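Local atomic coordinates of putative carboxymuconolactone decarboxylase (Burkholderia xenovorans, PDB entry 2QEU), a protein that belongs to the carboxymuconolactone decarboxylase family of the AhpD-like clan and may have peroxiredoxin activity. Residues L70-L75 with V86-A91. Residues are numbered along the deposited sequence; the frame is centred on the assembly and turned at random. Where two conformers were deposited one is given.
Sequences LILVVL and VNHTRA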
loop_
_atom_site.group_PDB
_atom_site.type_symbol
_atom_site.label_atom_id
_atom_site.label_comp_id
_atom_site.label_asym_id
_atom_site.label_seq_id
_atom_site.Cartn_x
_atom_site.Cartn_y
_atom_site.Cartn_z
ATOM N N LEU B 70 17.038 -8.893 9.620
ATOM C CA LEU B 70 17.199 -7.625 8.920
ATOM C C LEU B 70 16.138 -7.460 7.817
ATOM O O LEU B 70 15.570 -6.389 7.682
ATOM C CB LEU B 70 18.602 -7.490 8.349
ATOM C CG LEU B 70 18.866 -6.181 7.595
ATOM C CD1 LEU B 70 18.635 -4.972 8.457
ATOM C CD2 LEU B 70 20.298 -6.243 7.054
ATOM N N ILE B 71 15.875 -8.512 7.033
ATOM C CA ILE B 71 14.803 -8.431 6.021
ATOM C C ILE B 71 13.461 -8.064 6.696
ATOM O O ILE B 71 12.761 -7.179 6.231
ATOM C CB ILE B 71 14.706 -9.730 5.171
ATOM C CG1 ILE B 71 15.966 -9.845 4.267
ATOM C CG2 ILE B 71 13.395 -9.809 4.361
ATOM C CD1 ILE B 71 16.272 -11.275 3.701
ATOM N N LEU B 72 13.179 -8.703 7.834
ATOM C CA LEU B 72 11.940 -8.419 8.581
ATOM C C LEU B 72 11.911 -7.005 9.121
ATOM O O LEU B 72 10.861 -6.349 9.111
ATOM C CB LEU B 72 11.676 -9.503 9.604
ATOM C CG LEU B 72 11.276 -10.818 8.965
ATOM C CD1 LEU B 72 11.465 -11.961 10.013
ATOM C CD2 LEU B 72 9.903 -10.775 8.396
ATOM N N VAL B 73 13.072 -6.491 9.530
ATOM C CA VAL B 73 13.172 -5.103 9.963
ATOM C C VAL B 73 12.741 -4.174 8.821
ATOM O O VAL B 73 11.897 -3.317 8.979
ATOM C CB VAL B 73 14.595 -4.723 10.435
ATOM C CG1 VAL B 73 14.758 -3.176 10.444
ATOM C CG2 VAL B 73 14.956 -5.362 11.790
ATOM N N VAL B 74 13.327 -4.390 7.642
ATOM C CA VAL B 74 13.037 -3.512 6.499
ATOM C C VAL B 74 11.552 -3.610 6.111
ATOM O O VAL B 74 10.885 -2.610 5.839
ATOM C CB VAL B 74 13.975 -3.825 5.351
ATOM C CG1 VAL B 74 13.517 -2.899 4.142
ATOM C CG2 VAL B 74 15.405 -3.525 5.735
ATOM N N LEU B 75 11.012 -4.822 6.086
ATOM C CA LEU B 75 9.564 -5.021 5.833
ATOM C C LEU B 75 8.673 -4.337 6.876
ATOM O O LEU B 75 7.696 -3.662 6.483
ATOM C CB LEU B 75 9.231 -6.511 5.750
ATOM C CG LEU B 75 9.750 -7.264 4.503
ATOM C CD1 LEU B 75 9.584 -8.780 4.725
ATOM C CD2 LEU B 75 9.074 -6.819 3.198
ATOM N N VAL B 86 11.208 -2.989 16.201
ATOM C CA VAL B 86 12.127 -3.051 17.316
ATOM C C VAL B 86 12.339 -4.526 17.691
ATOM O O VAL B 86 13.465 -4.929 17.899
ATOM C CB VAL B 86 11.594 -2.232 18.500
ATOM C CG1 VAL B 86 12.341 -2.564 19.807
ATOM C CG2 VAL B 86 11.644 -0.762 18.149
ATOM N N ASN B 87 11.274 -5.342 17.747
ATOM C CA ASN B 87 11.459 -6.768 18.041
ATOM C C ASN B 87 12.436 -7.490 17.090
ATOM O O ASN B 87 13.266 -8.286 17.534
ATOM C CB ASN B 87 10.112 -7.522 18.126
ATOM C CG ASN B 87 9.290 -7.111 19.359
ATOM O OD1 ASN B 87 9.855 -6.655 20.361
ATOM N ND2 ASN B 87 7.977 -7.302 19.297
ATOM N N HIS B 88 12.310 -7.227 15.786
ATOM C CA HIS B 88 13.219 -7.820 14.807
ATOM C C HIS B 88 14.634 -7.208 14.830
ATOM O O HIS B 88 15.639 -7.900 14.532
ATOM C CB HIS B 88 12.588 -7.822 13.410
ATOM C CG HIS B 88 11.475 -8.809 13.270
ATOM N ND1 HIS B 88 11.696 -10.164 13.222
ATOM C CD2 HIS B 88 10.131 -8.641 13.196
ATOM C CE1 HIS B 88 10.538 -10.793 13.141
ATOM N NE2 HIS B 88 9.572 -9.896 13.139
ATOM N N THR B 89 14.749 -5.924 15.174
ATOM C CA THR B 89 16.072 -5.312 15.358
ATOM C C THR B 89 16.805 -6.011 16.519
ATOM O O THR B 89 17.964 -6.408 16.397
ATOM C CB THR B 89 16.008 -3.798 15.593
ATOM O OG1 THR B 89 15.467 -3.201 14.424
ATOM C CG2 THR B 89 17.421 -3.194 15.878
ATOM N N ARG B 90 16.115 -6.112 17.651
ATOM C CA ARG B 90 16.617 -6.839 18.814
ATOM C C ARG B 90 17.058 -8.262 18.420
ATOM O O ARG B 90 18.183 -8.670 18.697
ATOM C CB ARG B 90 15.550 -6.863 19.927
ATOM C CG ARG B 90 16.037 -7.395 21.263
ATOM C CD ARG B 90 14.891 -7.507 22.286
ATOM N NE ARG B 90 14.245 -6.224 22.587
ATOM C CZ ARG B 90 13.000 -5.883 22.246
ATOM N NH1 ARG B 90 12.201 -6.724 21.607
ATOM N NH2 ARG B 90 12.513 -4.687 22.583
ATOM N N ALA B 91 16.176 -8.996 17.744
ATOM C CA ALA B 91 16.464 -10.359 17.286
ATOM C C ALA B 91 17.711 -10.388 16.370
ATOM O O ALA B 91 18.629 -11.194 16.568
ATOM C CB ALA B 91 15.225 -10.951 16.574
#
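Leu72 meets the imidazole of His88 over one face: its CB sits 3.7 Å from the ring centroid and only 13° off the normal, a CH-pi contact. Its CD1 adds a second touch toward the rim, 3.5 Å from His88 CE1. The ring gets there because His88 CG stands anti to the carbonyl carbon (chi1 -72°), and an aromatic residue suits the place by giving the leucine a flat surface while keeping two nitrogens for polar partners. ND1 is hydrogen-bonded to His69, one turn before Val73 on the same helix, and NE2 to a bound citrate, probably from the crystallisation liquor; the citrate may mark a pocket.

Beside the ring, a compact beta-branched valine fills the close approach of the backbones, where the CA atoms of Val73 and His88 are 5.6 Å apart. Val73 CG2 nestles against the second helix, 3.4 Å from Thr89 N and equally 3.4 Å from Thr89 OG1. That hydroxyl can be buried in such nonpolar company because it hydrogen-bonds back to Ile85 O, one turn earlier.

Packing is quite different on the far flank of 86-91, where partly exposed Asn87 and Arg90 turn from the interface. In one of the two modelled positions of Arg90, NH1 hydrogen-bonds to Asn87 OD1 at 2.7 Å, nearly in the guanidinium plane, so the link is probably not permanent.

Helices 65-79 and 82-94 form an antiparallel hairpin, the axes of 70-75 and 86-91 approaching to 8.3 Å at 160°. Leu102 of helix 99-113 packs on both Val73 and Thr89, helix 122-137 covers Thr89 through Ala125 and Phe128, and Val112 of a second subunit packs on Leu72.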